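Local coordinates for predicted ATPase of the ABC class (Vibrio vulnificus, PDB 5D6A), which binds the ATP analogue AMP-PNP and probably hydrolyses ATP as a P-loop enzyme of the ABC class, at residues L274-A277 with I278-S281; Y283-I286 with P287-R291; A463-C466 with S467-M470; N510-G513 with W514-Q518. All blocks are in the same frame, centred on the assembly; numbering follows the deposited sequence.

The four contacts are local and follow one another along the chain as two neighbouring pairs. Interactions 1 and 2 belong to the P-loop domain, on helix 271-280 and on the strand 284-285 and loop that come next; their centres are 12 Å apart and R280 touches both H285 and R291. Interaction 4 lies on helix 506-519 in the MRB1590 C-terminal region. Interaction 3, at the junction of strand 463-465 and helix 468-475, is centred 13 Å from it, and L469 packs on the backbone oxygen of W516. The two pairs do not touch, but R280 links helix 271-280 to the chain just before helix 506-519 through a salt bridge with E504.

Interaction 1 of 4, residues L274-A277 with I278-S281; sequences LLNA and IERS
The CD1 methyl of I278 reaches the CD1 methyl of L274, one helical turn earlier, at 4.3 Å. The CG1 branch of I278 is anti to the carbonyl carbon (chi1 -66°), which lays it back along the helix, past the carbonyl oxygen of L274, and brings the terminal methyl to the leucine. Both side chains are buried. On another flank, N276 and E279 run side by side and point the same way, their amide and carboxylate planes 67° apart. N276 OD1 and E279 OE1 approach to 3.7 Å, while the CG methylene of the glutamate rests against the backbone oxygen of N276. E279 OE1 also has E501 OE2 close by, a pairing of acids that may raise the proton affinity of one of them. Beneath the side chains runs regular alpha-helical bonding, from I278 N to L274 O, from R280 N to N276 O, and from E279 N to L275 O at 2.8 Å. The pattern fades at S281, whose amide makes a weak bond to A277 O; the hydroxyl is modelled doubtfully close to the same oxygen. R280 sends its guanidinium off to a salt bridge with E504. The helix is consistent with the one that follows a Walker A P-loop, and the side chain of N276 lies about 6 Å from bound AMP-PNP. L275 and E279 face strands 301-302 and 357-361, S281 meets strand 294-296, L274 and A277 pack on L216, and N276 touches E307 of the second subunit.

Interaction 2 of 4, residues Y283-I286 with P287-R291; sequences YNHI and PGDGR. Unlike the reference sequence in segment 287-291: G288 (reference Ser).
A stack of the R291 guanidinium on the H285 ring joins the short, weakly bonded strand about 284-285 to the loop after it, across a type II beta turn running from I286 to D289. The two flat groups are 4.0 Å apart between centres, with their planes at 28°. H285 NE2 lies over the centre of the guanidinium, whereas R291 NE is offset toward the rim of the imidazole. D289 helps to fix the guanidinium in this pose, together with D224 at NH1: R291 grips D289 side-on, NE to OD2 at 2.9 Å and NH2 to OD1 at 3.1 Å. The bend of the arginine at chi3 (-66°) turns these nitrogens to the carboxylate. D289 OD1 is further held by Q123 and R218, so the stack belongs to a wider charged network. The same carboxylate, already engaged by the two arginines, comes near H285, with D289 OD2 3.2 Å from H285 CB. G288, a serine in the reference sequence, occupies the third turn position with a positive phi. N284 and I286 pair with strand 124-125 and its neighbour Q123, while P287 packs on helix 181-199. Closing the turn, D289 N bonds to I286 O at 3.3 Å, the donor standing 39° above the carbonyl plane.

Interaction 3 of 4, residues A463-C466 with S467-M470; sequences ALHC and SALM
H465 and A468 meet through both side chain and backbone where strand 463-465 gives way to helix 468-475. The apolar part is a CH-pi contact: A468 CB sits over one face of the imidazole, 4.0 Å from the centroid of the H465 ring and 27° off the ring normal. CG of the histidine is anti to its own nitrogen (chi1 -164°), which carries the ring out over this methyl. Apart from this apolar pair, L469 folds back toward the preceding turn and packs its CB against the backbone oxygen of C466, with L469 CB 3.5 Å from C466 O.

Backbone bonds form the other group. A468 N donates to H465 O at 3.0 Å, from 52° above the carbonyl plane rather than along a lone pair. L469 N makes a weak, long bond to C466 O at 3.4 Å. Before them, C466 N bonds weakly to L464 O across H465, which is the centre of an inverse gamma turn. These links bend the chain sharply at H465 and start it winding toward the helix.

Partners beyond the contact place it in the C-terminal part of the chain. The H465 ring also meets that of W525, L464 packs on P529, and L469 is buried against A520 and M566. Strand 463-465 is the middle one of three antiparallel strands, flanked by 525-526 and 571-572. The arrangement is a strand-to-helix connection, with an inverse gamma turn at H465 leading from the strand toward helix 468-475.

Interaction 4 of 4, residues N510-G513 with W514-Q518; sequences NAIG and WVWYQ
W516 lies back on I512 in helix 506-519 of the MRB1590 C-terminal domain, an alpha-helical contact between side chains four residues apart. From its root outward, W516 CB is 3.3 Å from G513 O. CG and CD1 then pass the carbonyl of I512, whose oxygen lies over one face of the indole, with W516 CG 3.4 Å from I512 O. Beyond that the ring reaches the side chain: W516 NE1 is 3.5 Å from I512 CG2, W516 CE2 follows at 3.8 Å from the same I512 CG2, and CZ2 is 4.1 Å from it. This methyl stands anti to the nitrogen of I512, and the two side chains run alongside, pointing the same way. G513 CA also lies over one indole face, toward the rim. Farther out, the indole meets F490 edge-to-face and packs against V559, A562 and L563 of helix 556-564, so the ring joins this helix to another and to strand 487-490.

Elsewhere round the helix, W514 brings CD1 close to N510 O, and its CZ3 sits 3.7 Å above the plane of the Y517 ring, over its centre. V515 sets CG2 against A511 O. The backbone keeps helical bonding: W516 N to I512 O at 3.1 Å, Y517 N to G513 O likewise, and two weak bonds from V515 N. W514 N meets N510 O at 3.0 Å with the donor in the carbonyl plane.

Interaction 1 of 4, residues L274-A277 with I278-S281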
loop_
_atom_site.group_PDB
_atom_site.type_symbol
_atom_site.label_atom_id
_atom_site.label_comp_id
_atom_site.label_asym_id
_atom_site.label_seq_id
_atom_site.Cartn_x
_atom_site.Cartn_y
_atom_site.Cartn_z
ATOM N N LEU A 274 12.914 17.204 -2.706
ATOM C CA LEU A 274 14.241 17.147 -3.303
ATOM C C LEU A 274 14.714 15.697 -3.372
ATOM O O LEU A 274 15.183 15.242 -4.415
ATOM C CB LEU A 274 15.243 17.993 -2.507
ATOM C CG LEU A 274 16.713 17.916 -2.951
ATOM C CD1 LEU A 274 16.873 18.246 -4.426
ATOM C CD2 LEU A 274 17.575 18.836 -2.105
ATOM N N LEU A 275 14.576 14.976 -2.262
ATOM C CA LEU A 275 15.000 13.578 -2.198
ATOM C C LEU A 275 14.177 12.725 -3.159
ATOM O O LEU A 275 14.709 11.837 -3.821
ATOM C CB LEU A 275 14.868 13.039 -0.771
ATOM C CG LEU A 275 15.437 11.639 -0.519
ATOM C CD1 LEU A 275 16.938 11.623 -0.762
ATOM C CD2 LEU A 275 15.126 11.166 0.893
ATOM N N ASN A 276 12.879 13.001 -3.232
ATOM C CA ASN A 276 11.996 12.267 -4.133
ATOM C C ASN A 276 12.439 12.398 -5.585
ATOM O O ASN A 276 12.402 11.427 -6.340
ATOM C CB ASN A 276 10.546 12.733 -3.983
ATOM C CG ASN A 276 9.927 12.307 -2.663
ATOM O OD1 ASN A 276 10.397 11.373 -2.009
ATOM N ND2 ASN A 276 8.853 12.982 -2.274
ATOM N N ALA A 277 12.855 13.601 -5.968
ATOM C CA ALA A 277 13.322 13.846 -7.325
ATOM C C ALA A 277 14.612 13.073 -7.577
ATOM O O ALA A 277 14.823 12.538 -8.665
ATOM C CB ALA A 277 13.542 15.333 -7.549
ATOM N N ILE A 278 15.466 13.010 -6.560
ATOM C CA ILE A 278 16.728 12.290 -6.665
ATOM C C ILE A 278 16.482 10.787 -6.787
ATOM O O ILE A 278 17.031 10.146 -7.683
ATOM C CB ILE A 278 17.656 12.590 -5.465
ATOM C CG1 ILE A 278 18.085 14.060 -5.488
ATOM C CG2 ILE A 278 18.904 11.716 -5.505
ATOM C CD1 ILE A 278 18.885 14.492 -4.279
ATOM N N GLU A 279 15.642 10.232 -5.912
ATOM C CA GLU A 279 15.362 8.789 -5.929
ATOM C C GLU A 279 14.753 8.361 -7.258
ATOM O O GLU A 279 15.001 7.245 -7.719
ATOM C CB GLU A 279 14.422 8.369 -4.787
ATOM C CG GLU A 279 12.944 8.611 -5.069
ATOM C CD GLU A 279 12.038 8.236 -3.916
ATOM O OE1 GLU A 279 12.447 8.403 -2.754
ATOM O OE2 GLU A 279 10.895 7.809 -4.176
ATOM N N ARG A 280 13.952 9.239 -7.862
ATOM C CA ARG A 280 13.312 8.925 -9.141
ATOM C C ARG A 280 14.182 9.234 -10.351
ATOM O O ARG A 280 13.915 8.750 -11.447
ATOM C CB ARG A 280 11.949 9.604 -9.265
ATOM C CG ARG A 280 10.936 9.007 -8.312
ATOM C CD ARG A 280 9.515 9.147 -8.810
ATOM N NE ARG A 280 8.695 8.080 -8.240
ATOM C CZ ARG A 280 8.704 6.815 -8.672
ATOM N NH1 ARG A 280 9.503 6.436 -9.671
ATOM N NH2 ARG A 280 7.924 5.910 -8.089
ATOM N N SER A 281 15.232 10.022 -10.148
ATOM C CA SER A 281 16.148 10.345 -11.236
ATOM C C SER A 281 17.008 9.148 -11.650
ATOM O O SER A 281 17.896 9.286 -12.489
ATOM C CB SER A 281 17.012 11.548 -10.872
ATOM O OG SER A 281 16.197 12.702 -10.740
#

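Interaction 2 of 4, residues Y283-I286 with P287-R291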
loop_
_atom_site.group_PDB
_atom_site.type_symbol
_atom_site.label_atom_id
_atom_site.label_comp_id
_atom_site.label_asym_id
_atom_site.label_seq_id
_atom_site.Cartn_x
_atom_site.Cartn_y
_atom_site.Cartn_z
ATOM N N TYR A 283 15.755 6.931 -13.179
ATOM C CA TYR A 283 15.144 6.735 -14.486
ATOM C C TYR A 283 15.220 8.041 -15.256
ATOM O O TYR A 283 15.398 9.107 -14.668
ATOM C CB TYR A 283 13.662 6.369 -14.373
ATOM C CG TYR A 283 13.341 5.155 -13.542
ATOM C CD1 TYR A 283 13.629 3.875 -14.003
ATOM C CD2 TYR A 283 12.690 5.281 -12.325
ATOM C CE1 TYR A 283 13.314 2.759 -13.251
ATOM C CE2 TYR A 283 12.368 4.173 -11.568
ATOM C CZ TYR A 283 12.680 2.914 -12.034
ATOM O OH TYR A 283 12.358 1.807 -11.285
ATOM N N ASN A 284 15.066 7.952 -16.571
ATOM C CA ASN A 284 15.053 9.123 -17.431
ATOM C C ASN A 284 13.614 9.615 -17.527
ATOM O O ASN A 284 12.684 8.809 -17.539
ATOM C CB ASN A 284 15.567 8.768 -18.827
ATOM C CG ASN A 284 16.990 8.242 -18.815
ATOM O OD1 ASN A 284 17.812 8.640 -17.988
ATOM N ND2 ASN A 284 17.291 7.348 -19.746
ATOM N N HIS A 285 13.429 10.932 -17.585
ATOM C CA HIS A 285 12.088 11.507 -17.698
ATOM C C HIS A 285 11.884 12.244 -19.016
ATOM O O HIS A 285 12.844 12.664 -19.667
ATOM C CB HIS A 285 11.784 12.422 -16.511
ATOM C CG HIS A 285 11.586 11.683 -15.223
ATOM N ND1 HIS A 285 12.620 11.412 -14.351
ATOM C CD2 HIS A 285 10.475 11.143 -14.668
ATOM C CE1 HIS A 285 12.150 10.744 -13.313
ATOM N NE2 HIS A 285 10.852 10.568 -13.481
ATOM N N ILE A 286 10.616 12.391 -19.394
ATOM C CA ILE A 286 10.246 13.053 -20.644
ATOM C C ILE A 286 10.440 14.563 -20.561
ATOM O O ILE A 286 10.536 15.114 -19.464
ATOM C CB ILE A 286 8.777 12.766 -21.030
ATOM C CG1 ILE A 286 7.805 13.407 -20.025
ATOM C CG2 ILE A 286 8.544 11.264 -21.152
ATOM C CD1 ILE A 286 6.345 13.170 -20.341
ATOM N N PRO A 287 10.506 15.238 -21.724
ATOM C CA PRO A 287 10.656 16.691 -21.722
ATOM C C PRO A 287 9.465 17.387 -21.067
ATOM O O PRO A 287 8.340 16.890 -21.137
ATOM C CB PRO A 287 10.722 17.042 -23.214
ATOM C CG PRO A 287 11.159 15.792 -23.890
ATOM C CD PRO A 287 10.570 14.679 -23.087
ATOM N N GLY A 288 9.726 18.520 -20.424
ATOM C CA GLY A 288 8.683 19.292 -19.752
ATOM C C GLY A 288 8.262 18.718 -18.409
ATOM O O GLY A 288 7.486 19.341 -17.681
ATOM N N ASP A 289 8.783 17.535 -18.078
ATOM C CA ASP A 289 8.450 16.870 -16.823
ATOM C C ASP A 289 8.947 17.639 -15.606
ATOM O O ASP A 289 8.369 17.530 -14.524
ATOM C CB ASP A 289 9.073 15.479 -16.788
ATOM C CG ASP A 289 8.841 14.776 -15.471
ATOM O OD1 ASP A 289 7.671 14.642 -15.057
ATOM O OD2 ASP A 289 9.833 14.344 -14.852
ATOM N N GLY A 290 10.033 18.390 -15.785
ATOM C CA GLY A 290 10.629 19.161 -14.701
ATOM C C GLY A 290 11.852 18.480 -14.109
ATOM O O GLY A 290 12.669 19.127 -13.454
ATOM N N ARG A 291 11.982 17.172 -14.343
ATOM C CA ARG A 291 13.106 16.392 -13.823
ATOM C C ARG A 291 13.995 15.804 -14.924
ATOM O O ARG A 291 14.976 15.123 -14.622
ATOM C CB ARG A 291 12.568 15.248 -12.957
ATOM C CG ARG A 291 11.780 15.702 -11.740
ATOM C CD ARG A 291 11.008 14.555 -11.106
ATOM N NE ARG A 291 9.952 14.068 -11.996
ATOM C CZ ARG A 291 9.078 13.111 -11.692
ATOM N NH1 ARG A 291 9.105 12.510 -10.506
ATOM N NH2 ARG A 291 8.159 12.758 -12.586
#

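Interaction 3 of 4, residues A463-C466 with S467-M470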
loop_
_atom_site.group_PDB
_atom_site.type_symbol
_atom_site.label_atom_id
_atom_site.label_comp_id
_atom_site.label_asym_id
_atom_site.label_seq_id
_atom_site.Cartn_x
_atom_site.Cartn_y
_atom_site.Cartn_z
ATOM N N ALA A 463 24.056 -17.550 -1.379
ATOM C CA ALA A 463 23.782 -18.322 -2.577
ATOM C C ALA A 463 22.268 -18.483 -2.715
ATOM O O ALA A 463 21.560 -18.592 -1.715
ATOM C CB ALA A 463 24.464 -19.678 -2.502
ATOM N N LEU A 464 21.774 -18.484 -3.949
ATOM C CA LEU A 464 20.346 -18.650 -4.214
ATOM C C LEU A 464 20.077 -20.041 -4.778
ATOM O O LEU A 464 20.832 -20.525 -5.618
ATOM C CB LEU A 464 19.866 -17.600 -5.219
ATOM C CG LEU A 464 18.399 -17.673 -5.666
ATOM C CD1 LEU A 464 17.449 -17.481 -4.493
ATOM C CD2 LEU A 464 18.125 -16.638 -6.744
ATOM N N HIS A 465 19.002 -20.678 -4.318
ATOM C CA HIS A 465 18.629 -21.999 -4.816
ATOM C C HIS A 465 17.762 -21.781 -6.057
ATOM O O HIS A 465 16.534 -21.862 -5.989
ATOM C CB HIS A 465 17.839 -22.788 -3.767
ATOM C CG HIS A 465 17.752 -24.256 -4.054
ATOM N ND1 HIS A 465 17.892 -25.217 -3.077
ATOM C CD2 HIS A 465 17.611 -24.927 -5.220
ATOM C CE1 HIS A 465 17.792 -26.416 -3.621
ATOM N NE2 HIS A 465 17.627 -26.267 -4.922
ATOM N N CYS A 466 18.403 -21.504 -7.190
ATOM C CA CYS A 466 17.694 -21.238 -8.448
ATOM C C CYS A 466 16.658 -22.296 -8.843
ATOM O O CYS A 466 15.602 -21.958 -9.368
ATOM C CB CYS A 466 18.692 -21.063 -9.590
ATOM S SG CYS A 466 19.811 -19.666 -9.374
ATOM N N SER A 467 16.955 -23.565 -8.586
ATOM C CA SER A 467 16.038 -24.649 -8.947
ATOM C C SER A 467 14.786 -24.725 -8.059
ATOM O O SER A 467 13.772 -25.292 -8.470
ATOM C CB SER A 467 16.765 -25.993 -8.917
ATOM O OG SER A 467 17.193 -26.320 -7.611
ATOM N N ALA A 468 14.856 -24.171 -6.851
ATOM C CA ALA A 468 13.709 -24.188 -5.938
ATOM C C ALA A 468 12.570 -23.307 -6.464
ATOM O O ALA A 468 11.413 -23.482 -6.077
ATOM C CB ALA A 468 14.130 -23.742 -4.545
ATOM N N LEU A 469 12.909 -22.361 -7.340
ATOM C CA LEU A 469 11.917 -21.473 -7.950
ATOM C C LEU A 469 11.027 -22.247 -8.918
ATOM O O LEU A 469 9.851 -21.923 -9.085
ATOM C CB LEU A 469 12.608 -20.323 -8.685
ATOM C CG LEU A 469 13.367 -19.317 -7.813
ATOM C CD1 LEU A 469 14.258 -18.420 -8.659
ATOM C CD2 LEU A 469 12.395 -18.493 -6.985
HETATM N N MSE A 470 11.601 -23.270 -9.548
HETATM C CA MSE A 470 10.871 -24.122 -10.491
HETATM C C MSE A 470 9.761 -24.849 -9.779
HETATM O O MSE A 470 8.672 -25.020 -10.327
HETATM C CB MSE A 470 11.852 -25.117 -11.120
HETATM C CG MSE A 470 11.214 -26.085 -12.113
HETATM SE SE MSE A 470 10.427 -25.111 -13.628
HETATM C CE MSE A 470 12.048 -24.920 -14.729
#

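Interaction 4 of 4, residues N510-G513 with W514-Q518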
loop_
_atom_site.group_PDB
_atom_site.type_symbol
_atom_site.label_atom_id
_atom_site.label_comp_id
_atom_site.label_asym_id
_atom_site.label_seq_id
_atom_site.Cartn_x
_atom_site.Cartn_y
_atom_site.Cartn_z
ATOM N N ASN A 510 6.452 -7.168 -13.905
ATOM C CA ASN A 510 6.247 -8.355 -14.732
ATOM C C ASN A 510 7.596 -8.883 -15.184
ATOM O O ASN A 510 7.842 -10.086 -15.150
ATOM C CB ASN A 510 5.371 -8.052 -15.951
ATOM C CG ASN A 510 3.900 -7.941 -15.604
ATOM O OD1 ASN A 510 3.386 -8.686 -14.765
ATOM N ND2 ASN A 510 3.200 -7.034 -16.279
ATOM N N ALA A 511 8.471 -7.969 -15.592
ATOM C CA ALA A 511 9.805 -8.346 -16.036
ATOM C C ALA A 511 10.565 -9.035 -14.910
ATOM O O ALA A 511 11.309 -9.977 -15.156
ATOM C CB ALA A 511 10.570 -7.129 -16.532
ATOM N N ILE A 512 10.370 -8.565 -13.677
ATOM C CA ILE A 512 11.023 -9.172 -12.517
ATOM C C ILE A 512 10.584 -10.632 -12.407
ATOM O O ILE A 512 11.404 -11.523 -12.181
ATOM C CB ILE A 512 10.713 -8.403 -11.209
ATOM C CG1 ILE A 512 11.453 -7.058 -11.199
ATOM C CG2 ILE A 512 11.153 -9.207 -9.990
ATOM C CD1 ILE A 512 11.069 -6.136 -10.059
ATOM N N GLY A 513 9.290 -10.873 -12.587
ATOM C CA GLY A 513 8.756 -12.226 -12.523
ATOM C C GLY A 513 9.311 -13.110 -13.625
ATOM O O GLY A 513 9.568 -14.298 -13.407
ATOM N N TRP A 514 9.505 -12.542 -14.815
ATOM C CA TRP A 514 10.041 -13.330 -15.927
ATOM C C TRP A 514 11.555 -13.559 -15.827
ATOM O O TRP A 514 12.096 -14.423 -16.513
ATOM C CB TRP A 514 9.599 -12.762 -17.276
ATOM C CG TRP A 514 8.138 -13.010 -17.485
ATOM C CD1 TRP A 514 7.121 -12.108 -17.364
ATOM C CD2 TRP A 514 7.522 -14.271 -17.772
ATOM N NE1 TRP A 514 5.914 -12.720 -17.591
ATOM C CE2 TRP A 514 6.131 -14.049 -17.845
ATOM C CE3 TRP A 514 8.013 -15.565 -17.993
ATOM C CZ2 TRP A 514 5.221 -15.072 -18.132
ATOM C CZ3 TRP A 514 7.110 -16.582 -18.278
ATOM C CH2 TRP A 514 5.729 -16.329 -18.344
ATOM N N VAL A 515 12.226 -12.799 -14.964
ATOM C CA VAL A 515 13.647 -13.019 -14.713
ATOM C C VAL A 515 13.731 -14.222 -13.788
ATOM O O VAL A 515 14.564 -15.104 -13.974
ATOM C CB VAL A 515 14.333 -11.800 -14.070
ATOM C CG1 VAL A 515 15.714 -12.169 -13.545
ATOM C CG2 VAL A 515 14.420 -10.657 -15.069
ATOM N N TRP A 516 12.849 -14.245 -12.791
ATOM C CA TRP A 516 12.752 -15.359 -11.843
ATOM C C TRP A 516 12.522 -16.647 -12.623
ATOM O O TRP A 516 13.150 -17.670 -12.353
ATOM C CB TRP A 516 11.576 -15.120 -10.892
ATOM C CG TRP A 516 11.780 -14.009 -9.892
ATOM C CD1 TRP A 516 12.723 -13.020 -9.929
ATOM C CD2 TRP A 516 10.928 -13.701 -8.788
ATOM N NE1 TRP A 516 12.557 -12.165 -8.869
ATOM C CE2 TRP A 516 11.454 -12.553 -8.159
ATOM C CE3 TRP A 516 9.786 -14.302 -8.252
ATOM C CZ2 TRP A 516 10.878 -11.994 -7.022
ATOM C CZ3 TRP A 516 9.213 -13.746 -7.122
ATOM C CH2 TRP A 516 9.761 -12.601 -6.517
ATOM N N TYR A 517 11.622 -16.576 -13.602
ATOM C CA TYR A 517 11.295 -17.717 -14.455
ATOM C C TYR A 517 12.549 -18.282 -15.112
ATOM O O TYR A 517 12.672 -19.492 -15.278
ATOM C CB TYR A 517 10.267 -17.309 -15.522
ATOM C CG TYR A 517 9.849 -18.431 -16.454
ATOM C CD1 TYR A 517 8.854 -19.334 -16.088
ATOM C CD2 TYR A 517 10.440 -18.581 -17.707
ATOM C CE1 TYR A 517 8.467 -20.359 -16.935
ATOM C CE2 TYR A 517 10.060 -19.603 -18.563
ATOM C CZ TYR A 517 9.073 -20.492 -18.174
ATOM O OH TYR A 517 8.695 -21.510 -19.019
ATOM N N GLN A 518 13.477 -17.402 -15.479
ATOM C CA GLN A 518 14.727 -17.826 -16.116
ATOM C C GLN A 518 15.696 -18.417 -15.102
ATOM O O GLN A 518 16.411 -19.372 -15.410
ATOM C CB GLN A 518 15.383 -16.667 -16.871
ATOM C CG GLN A 518 14.569 -16.186 -18.060
ATOM C CD GLN A 518 15.252 -15.078 -18.832
ATOM O OE1 GLN A 518 16.442 -14.816 -18.651
ATOM N NE2 GLN A 518 14.501 -14.426 -19.710
#